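Local atomic coordinates of telomerase reverse transcriptase (Takifugu rubripes, PDB entry 4LMO), a protein that elongates telomeres by copying a template within its RNA subunit into simple DNA repeats, here represented by its RNA-binding domain. Residues S22-L25 with N26-K29; R121-L124 with F125-C129; K172-V175 with N176-D179. One frame throughout, in Å; residues are numbered along the deposited sequence.

Contact 1 (S22-L25 with N26-K29); sequences SFLL and NRKK
F23 and L24 each receive a backbone hydrogen bond from three residues further on, a local 3-10 turn in the loop between helix 6-15 and strand 29-30. N26 N donates to F23 O at 2.8 Å, and R27 N donates to L24 O at 3.1 Å. In the second bond the donor stands well above the carbonyl plane, with a C=O...N angle of 115°, so the approach is bent, as a tight turn imposes. N26 lays its CB 3.4 Å from F23 O, while its amide faces elsewhere: ND2 donates to M20 O and OD1 accepts from H83 NE2, which ties the turn to the preceding chain and to helix 73-85. R27 leaves the turn alongside L24, its CB 3.4 Å from L24 O, and goes on to L55 and N56. A bend at chi3 (76°) brings NH1 to 4.4 Å from L24 CD1, a loose contact. L25 leaves the turn for the interior and packs on L79 and L80 of helix 73-85 and on W207 and F212 of helix 191-220. Two successive i to i+3 bonds define a short 3-10 turn, here following the helix that carries the RNA-binding TFLY motif and packed against helices 73-85 and 191-220.

Contact 2 (R121-L124 with F125-C129); sequences RVYL and FVREC
Y123 and R127, one turn apart on helix 119-133, make the closest side-chain contact between R121-L124 and F125-C129. R127 CB sits over one face of the Y123 ring, 4.2 Å from its centroid, a CH-pi contact. CG of R127 lies anti to its backbone N (chi1 -166°), which carries the chain past the phenol until CD lies 3.4 Å from Y123 OH. Ring and guanidinium planes are nearly perpendicular, 89° apart. In the backbone, R127 N donates to Y123 O at 2.6 Å, one of four successive i to i+4 bonds. The tightly packed side of the helix belongs to V122, F125 and V126, which pack on V217, C220 and V213 of helix 191-220. The polar side is looser, though F149 of helix 142-158 touches both Y123 and R127: L124 CD2 lies over a guanidinium face, and a water bonded to Y123 OH at 2.7 Å accepts a weak bond from R127 NH1. R127 NH2 forms a very short salt bridge, 2.5 Å, with E128 OE2. With R127 cut back to an alanine, E128 would probably lose its cationic mate and the Y123 ring the aliphatic chain across it. One arginine thus serves two chemistries, its methylenes meeting an aromatic face and its charge a neighbouring carboxylate.

Contact 3 (K172-V175 with N176-D179); sequences KIKV and NNCD
K174 and N177 meet across a short 3-10 turn in the loop between helix 166-169 and helix 191-220, within a region that probably contacts the RNA template, as inferred from related proteins. Backbone bonds come first. N177 N donates to K174 O and C178 N to V175 O, both at 3.2 Å, so two i to i+3 bonds follow each other. Both donors stand above their carbonyl planes, by 58° at K174 O and 44° at V175 O, the bent approach of a tightly wound turn. Van der Waals packing supplies the side-chain part. The lysine chain crosses the N177 amide at a slant: with CG beside the backbone N (chi1 -65°), it offers methylenes, CD lying 3.4 Å from N177 ND2. Beyond CD the lysine departs from the turn. C178 sets its CB 3.5 Å from V175 O, while V175 itself turns to R197 and T198 of helix 191-220. Polar links to the surroundings complete the account. N176 OD1 accepts from R197 NH2, N176 O accepts from K182 NZ, and D179 OD1 forms a salt bridge with the same lysine, so this surface turn is tied to both the following loop and helix 191-220. The N177 amide nitrogen donates to S141 OG, and it is this same ND2 that lies 3.3 Å from K174 CB.

How the contacts relate
The three contacts follow one another along the chain. Contact 1 lies in the loop after helix 6-15, which carries the RNA-binding TFLY motif, while contact 3 falls in the probable RNA-template interaction region; their centres are about 29 Å apart. Contacts 1 and 2 lie on opposite sides of the chain's centre, with their own centres about 20 Å apart and nearest atoms about 8 Å apart. Helix 191-220 links all three: it meets contact 1 through L216, W207 and F212, contact 2 through V213, V217, C220 and again L216, and contact 3 through L194, R197 and T198. Helix 142-158 touches contacts 2 and 3. Contact 3 is the outermost, about 22 Å from the chain's centre.

Contact 1 (S22-L25 with N26-K29)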
ATOM      1  N   SER A  22      -5.029  -6.188  -8.640  1.00 42.72           N
ATOM      2  CA  SER A  22      -6.018  -5.195  -8.215  1.00 41.33           C
ATOM      3  C   SER A  22      -5.462  -4.168  -7.216  1.00 39.52           C
ATOM      4  O   SER A  22      -6.224  -3.424  -6.592  1.00 39.50           O
ATOM      5  CB  SER A  22      -7.271  -5.880  -7.657  1.00 41.94           C
ATOM      6  OG  SER A  22      -6.953  -6.716  -6.562  1.00 43.12           O
ATOM      7  N   PHE A  23      -4.137  -4.126  -7.080  1.00 37.49           N
ATOM      8  CA  PHE A  23      -3.469  -3.136  -6.233  1.00 35.58           C
ATOM      9  C   PHE A  23      -3.530  -1.747  -6.867  1.00 35.18           C
ATOM     10  O   PHE A  23      -3.360  -1.604  -8.081  1.00 35.50           O
ATOM     11  CB  PHE A  23      -2.014  -3.549  -5.973  1.00 34.92           C
ATOM     12  CG  PHE A  23      -1.211  -2.533  -5.207  1.00 34.04           C
ATOM     13  CD1 PHE A  23      -1.525  -2.222  -3.888  1.00 33.32           C
ATOM     14  CD2 PHE A  23      -0.124  -1.901  -5.799  1.00 34.07           C
ATOM     15  CE1 PHE A  23      -0.779  -1.291  -3.182  1.00 32.92           C
ATOM     16  CE2 PHE A  23       0.630  -0.974  -5.095  1.00 33.86           C
ATOM     17  CZ  PHE A  23       0.300  -0.666  -3.786  1.00 33.07           C
ATOM     18  N   LEU A  24      -3.761  -0.737  -6.029  1.00 33.72           N
ATOM     19  CA  LEU A  24      -3.936   0.656  -6.459  1.00 33.56           C
ATOM     20  C   LEU A  24      -3.021   1.124  -7.601  1.00 34.02           C
ATOM     21  O   LEU A  24      -3.499   1.664  -8.600  1.00 33.83           O
ATOM     22  CB  LEU A  24      -3.817   1.604  -5.256  1.00 32.44           C
ATOM     23  CG  LEU A  24      -3.783   3.122  -5.488  1.00 32.68           C
ATOM     24  CD1 LEU A  24      -5.007   3.633  -6.239  1.00 32.18           C
ATOM     25  CD2 LEU A  24      -3.623   3.849  -4.159  1.00 31.74           C
ATOM     26  N   LEU A  25      -1.716   0.918  -7.448  1.00 34.23           N
ATOM     27  CA  LEU A  25      -0.740   1.428  -8.411  1.00 35.10           C
ATOM     28  C   LEU A  25      -0.693   0.633  -9.722  1.00 36.32           C
ATOM     29  O   LEU A  25      -0.038   1.049 -10.679  1.00 37.22           O
ATOM     30  CB  LEU A  25       0.654   1.524  -7.776  1.00 34.50           C
ATOM     31  CG  LEU A  25       0.878   2.457  -6.580  1.00 33.81           C
ATOM     32  CD1 LEU A  25       2.346   2.449  -6.177  1.00 33.35           C
ATOM     33  CD2 LEU A  25       0.412   3.877  -6.875  1.00 33.59           C
ATOM     34  N   ASN A  26      -1.386  -0.503  -9.758  1.00 36.97           N
ATOM     35  CA  ASN A  26      -1.511  -1.301 -10.976  1.00 38.19           C
ATOM     36  C   ASN A  26      -2.801  -1.007 -11.734  1.00 39.51           C
ATOM     37  O   ASN A  26      -3.025  -1.545 -12.821  1.00 40.41           O
ATOM     38  CB  ASN A  26      -1.414  -2.798 -10.658  1.00 37.81           C
ATOM     39  CG  ASN A  26       0.001  -3.237 -10.330  1.00 37.50           C
ATOM     40  OD1 ASN A  26       0.973  -2.583 -10.705  1.00 37.77           O
ATOM     41  ND2 ASN A  26       0.122  -4.355  -9.629  1.00 36.73           N
ATOM     42  N   ARG A  27      -3.647  -0.157 -11.157  1.00 40.17           N
ATOM     43  CA  ARG A  27      -4.903   0.228 -11.792  1.00 41.97           C
ATOM     44  C   ARG A  27      -4.676   1.250 -12.896  1.00 43.29           C
ATOM     45  O   ARG A  27      -3.730   2.040 -12.846  1.00 43.78           O
ATOM     46  CB  ARG A  27      -5.902   0.763 -10.762  1.00 42.55           C
ATOM     47  CG  ARG A  27      -6.671  -0.328 -10.036  1.00 43.27           C
ATOM     48  CD  ARG A  27      -7.339   0.193  -8.776  1.00 44.10           C
ATOM     49  NE  ARG A  27      -8.541   0.982  -9.048  1.00 45.43           N
ATOM     50  CZ  ARG A  27      -9.245   1.619  -8.115  1.00 45.38           C
ATOM     51  NH1 ARG A  27      -8.871   1.569  -6.838  1.00 44.87           N
ATOM     52  NH2 ARG A  27     -10.324   2.311  -8.457  1.00 46.06           N
ATOM     53  N   LYS A  28      -5.549   1.216 -13.896  1.00 44.84           N
ATOM     54  CA  LYS A  28      -5.466   2.125 -15.029  1.00 46.00           C
ATOM     55  C   LYS A  28      -6.466   3.270 -14.892  1.00 45.60           C
ATOM     56  O   LYS A  28      -7.543   3.095 -14.319  1.00 44.87           O
ATOM     57  CB  LYS A  28      -5.697   1.364 -16.338  1.00 47.62           C
ATOM     58  CG  LYS A  28      -4.578   0.391 -16.688  1.00 48.46           C
ATOM     59  CD  LYS A  28      -4.744  -0.173 -18.088  1.00 50.30           C
ATOM     60  CE  LYS A  28      -3.450  -0.807 -18.577  1.00 51.17           C
ATOM     61  NZ  LYS A  28      -3.575  -1.341 -19.961  1.00 52.24           N
ATOM     62  N   LYS A  29      -6.094   4.442 -15.401  1.00 46.38           N
ATOM     63  CA  LYS A  29      -7.012   5.574 -15.468  1.00 47.37           C
ATOM     64  C   LYS A  29      -7.958   5.402 -16.650  1.00 49.61           C
ATOM     65  O   LYS A  29      -7.538   5.022 -17.746  1.00 50.44           O
ATOM     66  CB  LYS A  29      -6.255   6.903 -15.575  1.00 47.01           C
ATOM     67  CG  LYS A  29      -7.159   8.113 -15.774  1.00 46.93           C
ATOM     68  CD  LYS A  29      -6.438   9.424 -15.518  1.00 46.61           C
ATOM     69  CE  LYS A  29      -7.214  10.610 -16.077  1.00 47.35           C
ATOM     70  NZ  LYS A  29      -8.556  10.786 -15.451  1.00 47.69           N
TER

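Contact 2 (R121-L124 with F125-C129)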
ATOM      1  N   ARG A 121       6.247 -10.557  10.172  1.00 29.99           N
ATOM      2  CA  ARG A 121       6.632 -10.961   8.817  1.00 29.82           C
ATOM      3  C   ARG A 121       5.962 -10.079   7.770  1.00 29.06           C
ATOM      4  O   ARG A 121       6.580  -9.697   6.778  1.00 28.86           O
ATOM      5  CB  ARG A 121       6.252 -12.423   8.570  1.00 29.90           C
ATOM      6  CG  ARG A 121       7.090 -13.414   9.347  1.00 30.33           C
ATOM      7  CD  ARG A 121       8.410 -13.624   8.642  1.00 30.67           C
ATOM      8  NE  ARG A 121       9.508 -13.787   9.581  1.00 30.92           N
ATOM      9  CZ  ARG A 121      10.783 -13.903   9.229  1.00 31.30           C
ATOM     10  NH1 ARG A 121      11.134 -13.875   7.945  1.00 30.89           N
ATOM     11  NH2 ARG A 121      11.709 -14.047  10.168  1.00 31.65           N
ATOM     12  N   VAL A 122       4.688  -9.770   7.999  1.00 28.54           N
ATOM     13  CA  VAL A 122       3.938  -8.862   7.136  1.00 28.31           C
ATOM     14  C   VAL A 122       4.574  -7.471   7.177  1.00 28.57           C
ATOM     15  O   VAL A 122       4.588  -6.756   6.169  1.00 28.88           O
ATOM     16  CB  VAL A 122       2.442  -8.817   7.521  1.00 27.65           C
ATOM     17  CG1 VAL A 122       1.702  -7.742   6.735  1.00 27.28           C
ATOM     18  CG2 VAL A 122       1.801 -10.178   7.290  1.00 27.38           C
ATOM     19  N   TYR A 123       5.122  -7.104   8.334  1.00 28.73           N
ATOM     20  CA  TYR A 123       5.905  -5.875   8.440  1.00 28.79           C
ATOM     21  C   TYR A 123       7.162  -5.904   7.563  1.00 28.90           C
ATOM     22  O   TYR A 123       7.429  -4.948   6.838  1.00 29.05           O
ATOM     23  CB  TYR A 123       6.271  -5.548   9.892  1.00 29.07           C
ATOM     24  CG  TYR A 123       7.296  -4.442   9.993  1.00 29.30           C
ATOM     25  CD1 TYR A 123       6.945  -3.115   9.737  1.00 29.34           C
ATOM     26  CD2 TYR A 123       8.624  -4.726  10.310  1.00 29.93           C
ATOM     27  CE1 TYR A 123       7.885  -2.098   9.809  1.00 29.68           C
ATOM     28  CE2 TYR A 123       9.574  -3.717  10.381  1.00 30.53           C
ATOM     29  CZ  TYR A 123       9.199  -2.406  10.130  1.00 30.37           C
ATOM     30  OH  TYR A 123      10.138  -1.403  10.203  1.00 30.82           O
ATOM     31  N   LEU A 124       7.935  -6.987   7.640  1.00 28.59           N
ATOM     32  CA  LEU A 124       9.188  -7.084   6.889  1.00 28.48           C
ATOM     33  C   LEU A 124       8.958  -6.941   5.383  1.00 28.09           C
ATOM     34  O   LEU A 124       9.676  -6.200   4.709  1.00 28.32           O
ATOM     35  CB  LEU A 124       9.929  -8.388   7.211  1.00 28.80           C
ATOM     36  CG  LEU A 124      10.475  -8.559   8.633  1.00 29.09           C
ATOM     37  CD1 LEU A 124      10.910 -10.000   8.868  1.00 29.38           C
ATOM     38  CD2 LEU A 124      11.617  -7.591   8.924  1.00 29.05           C
ATOM     39  N   PHE A 125       7.947  -7.640   4.870  1.00 27.69           N
ATOM     40  CA  PHE A 125       7.531  -7.506   3.474  1.00 27.65           C
ATOM     41  C   PHE A 125       7.152  -6.066   3.125  1.00 27.39           C
ATOM     42  O   PHE A 125       7.654  -5.505   2.152  1.00 27.31           O
ATOM     43  CB  PHE A 125       6.364  -8.445   3.153  1.00 26.95           C
ATOM     44  CG  PHE A 125       5.636  -8.094   1.883  1.00 26.62           C
ATOM     45  CD1 PHE A 125       6.248  -8.263   0.641  1.00 26.81           C
ATOM     46  CD2 PHE A 125       4.341  -7.583   1.926  1.00 25.72           C
ATOM     47  CE1 PHE A 125       5.581  -7.931  -0.527  1.00 26.85           C
ATOM     48  CE2 PHE A 125       3.670  -7.255   0.760  1.00 25.54           C
ATOM     49  CZ  PHE A 125       4.289  -7.433  -0.468  1.00 26.22           C
ATOM     50  N   VAL A 126       6.263  -5.482   3.922  1.00 27.61           N
ATOM     51  CA  VAL A 126       5.809  -4.108   3.712  1.00 28.00           C
ATOM     52  C   VAL A 126       6.964  -3.110   3.848  1.00 28.95           C
ATOM     53  O   VAL A 126       7.022  -2.115   3.119  1.00 29.02           O
ATOM     54  CB  VAL A 126       4.621  -3.768   4.647  1.00 27.49           C
ATOM     55  CG1 VAL A 126       4.641  -2.311   5.091  1.00 27.62           C
ATOM     56  CG2 VAL A 126       3.304  -4.116   3.968  1.00 26.75           C
ATOM     57  N   ARG A 127       7.887  -3.402   4.765  1.00 29.99           N
ATOM     58  CA  ARG A 127       9.072  -2.573   4.983  1.00 31.08           C
ATOM     59  C   ARG A 127       9.985  -2.573   3.762  1.00 31.72           C
ATOM     60  O   ARG A 127      10.471  -1.518   3.349  1.00 32.12           O
ATOM     61  CB  ARG A 127       9.851  -3.054   6.209  1.00 31.64           C
ATOM     62  CG  ARG A 127      10.891  -2.065   6.710  1.00 32.50           C
ATOM     63  CD  ARG A 127      11.918  -2.739   7.602  1.00 33.45           C
ATOM     64  NE  ARG A 127      12.848  -3.566   6.834  1.00 34.98           N
ATOM     65  CZ  ARG A 127      13.706  -4.432   7.368  1.00 35.71           C
ATOM     66  NH1 ARG A 127      13.764  -4.605   8.684  1.00 36.03           N
ATOM     67  NH2 ARG A 127      14.510  -5.132   6.582  1.00 35.98           N
ATOM     68  N   GLU A 128      10.214  -3.759   3.195  1.00 32.34           N
ATOM     69  CA  GLU A 128      11.051  -3.904   2.003  1.00 33.35           C
ATOM     70  C   GLU A 128      10.420  -3.236   0.785  1.00 33.02           C
ATOM     71  O   GLU A 128      11.127  -2.693  -0.067  1.00 34.13           O
ATOM     72  CB  GLU A 128      11.346  -5.380   1.705  1.00 34.61           C
ATOM     73  CG  GLU A 128      12.244  -6.078   2.722  1.00 35.41           C
ATOM     74  CD  GLU A 128      13.535  -5.328   3.004  1.00 36.44           C
ATOM     75  OE1 GLU A 128      14.185  -4.850   2.051  1.00 37.62           O
ATOM     76  OE2 GLU A 128      13.905  -5.218   4.189  1.00 36.87           O
ATOM     77  N   CYS A 129       9.091  -3.285   0.711  1.00 31.94           N
ATOM     78  CA  CYS A 129       8.344  -2.604  -0.338  1.00 31.35           C
ATOM     79  C   CYS A 129       8.512  -1.086  -0.256  1.00 31.06           C
ATOM     80  O   CYS A 129       8.712  -0.429  -1.278  1.00 31.08           O
ATOM     81  CB  CYS A 129       6.864  -2.981  -0.281  1.00 31.18           C
ATOM     82  SG  CYS A 129       6.517  -4.677  -0.791  1.00 32.07           S
TER
HETATM   83  O   HOH W   1      12.716  -2.211  10.711  1.00 36.20           O

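Contact 3 (K172-V175 with N176-D179)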
ATOM      1  N   LYS A 172       6.329  13.925  15.978  1.00 38.72           N
ATOM      2  CA  LYS A 172       7.787  14.118  15.969  1.00 39.74           C
ATOM      3  C   LYS A 172       8.432  14.002  14.586  1.00 38.76           C
ATOM      4  O   LYS A 172       9.658  14.009  14.476  1.00 39.66           O
ATOM      5  CB  LYS A 172       8.497  13.203  16.980  1.00 40.64           C
ATOM      6  CG  LYS A 172       8.333  13.622  18.432  1.00 42.11           C
ATOM      7  CD  LYS A 172       9.072  12.679  19.373  1.00 43.23           C
ATOM      8  CE  LYS A 172       8.384  11.327  19.477  1.00 43.12           C
ATOM      9  NZ  LYS A 172       9.064  10.435  20.456  1.00 44.54           N
ATOM     10  N   ILE A 173       7.613  13.891  13.543  1.00 37.74           N
ATOM     11  CA  ILE A 173       8.108  14.001  12.171  1.00 37.37           C
ATOM     12  C   ILE A 173       8.551  15.444  11.950  1.00 37.76           C
ATOM     13  O   ILE A 173       7.837  16.383  12.310  1.00 38.25           O
ATOM     14  CB  ILE A 173       7.036  13.591  11.128  1.00 36.22           C
ATOM     15  CG1 ILE A 173       6.736  12.083  11.205  1.00 35.81           C
ATOM     16  CG2 ILE A 173       7.444  14.004   9.716  1.00 35.74           C
ATOM     17  CD1 ILE A 173       7.812  11.167  10.649  1.00 35.57           C
ATOM     18  N   LYS A 174       9.746  15.615  11.392  1.00 38.25           N
ATOM     19  CA  LYS A 174      10.260  16.938  11.073  1.00 38.55           C
ATOM     20  C   LYS A 174       9.792  17.339   9.679  1.00 37.83           C
ATOM     21  O   LYS A 174      10.366  16.913   8.673  1.00 38.24           O
ATOM     22  CB  LYS A 174      11.788  16.969  11.168  1.00 39.74           C
ATOM     23  CG  LYS A 174      12.350  16.735  12.563  1.00 41.16           C
ATOM     24  CD  LYS A 174      13.855  16.513  12.510  1.00 42.16           C
ATOM     25  CE  LYS A 174      14.423  16.121  13.866  1.00 43.30           C
ATOM     26  NZ  LYS A 174      14.652  17.295  14.753  1.00 44.39           N
ATOM     27  N   VAL A 175       8.740  18.153   9.636  1.00 37.24           N
ATOM     28  CA  VAL A 175       8.112  18.589   8.384  1.00 36.69           C
ATOM     29  C   VAL A 175       9.109  19.272   7.442  1.00 36.90           C
ATOM     30  O   VAL A 175       9.126  18.999   6.235  1.00 36.28           O
ATOM     31  CB  VAL A 175       6.902  19.519   8.657  1.00 36.83           C
ATOM     32  CG1 VAL A 175       6.295  20.044   7.361  1.00 36.53           C
ATOM     33  CG2 VAL A 175       5.841  18.789   9.471  1.00 36.52           C
ATOM     34  N   ASN A 176       9.953  20.133   8.006  1.00 37.57           N
ATOM     35  CA  ASN A 176      10.875  20.948   7.215  1.00 37.99           C
ATOM     36  C   ASN A 176      12.061  20.194   6.604  1.00 38.40           C
ATOM     37  O   ASN A 176      12.773  20.745   5.763  1.00 39.38           O
ATOM     38  CB  ASN A 176      11.329  22.176   8.010  1.00 38.61           C
ATOM     39  CG  ASN A 176      10.212  23.193   8.204  1.00 38.91           C
ATOM     40  OD1 ASN A 176       9.254  23.250   7.426  1.00 38.05           O
ATOM     41  ND2 ASN A 176      10.335  24.012   9.243  1.00 39.38           N
ATOM     42  N   ASN A 177      12.263  18.942   7.019  1.00 37.99           N
ATOM     43  CA  ASN A 177      13.238  18.058   6.381  1.00 37.92           C
ATOM     44  C   ASN A 177      12.867  17.755   4.930  1.00 37.57           C
ATOM     45  O   ASN A 177      13.733  17.478   4.101  1.00 38.46           O
ATOM     46  CB  ASN A 177      13.373  16.742   7.154  1.00 38.31           C
ATOM     47  CG  ASN A 177      14.132  16.898   8.463  1.00 39.01           C
ATOM     48  OD1 ASN A 177      14.627  17.975   8.793  1.00 39.52           O
ATOM     49  ND2 ASN A 177      14.224  15.811   9.218  1.00 38.85           N
ATOM     50  N   CYS A 178      11.571  17.814   4.636  1.00 36.67           N
ATOM     51  CA  CYS A 178      11.056  17.519   3.307  1.00 36.09           C
ATOM     52  C   CYS A 178      11.088  18.762   2.425  1.00 36.81           C
ATOM     53  O   CYS A 178      10.205  19.624   2.515  1.00 36.51           O
ATOM     54  CB  CYS A 178       9.629  16.971   3.403  1.00 34.92           C
ATOM     55  SG  CYS A 178       9.407  15.670   4.635  1.00 33.18           S
ATOM     56  N   ASP A 179      12.112  18.845   1.577  1.00 37.60           N
ATOM     57  CA  ASP A 179      12.277  19.954   0.635  1.00 37.77           C
ATOM     58  C   ASP A 179      11.176  19.971  -0.424  1.00 37.14           C
ATOM     59  O   ASP A 179      10.788  21.040  -0.908  1.00 37.36           O
ATOM     60  CB  ASP A 179      13.643  19.876  -0.059  1.00 39.06           C
ATOM     61  CG  ASP A 179      14.779  20.445   0.786  1.00 40.10           C
ATOM     62  OD1 ASP A 179      14.621  20.603   2.015  1.00 40.29           O
ATOM     63  OD2 ASP A 179      15.847  20.732   0.205  1.00 41.51           O
TER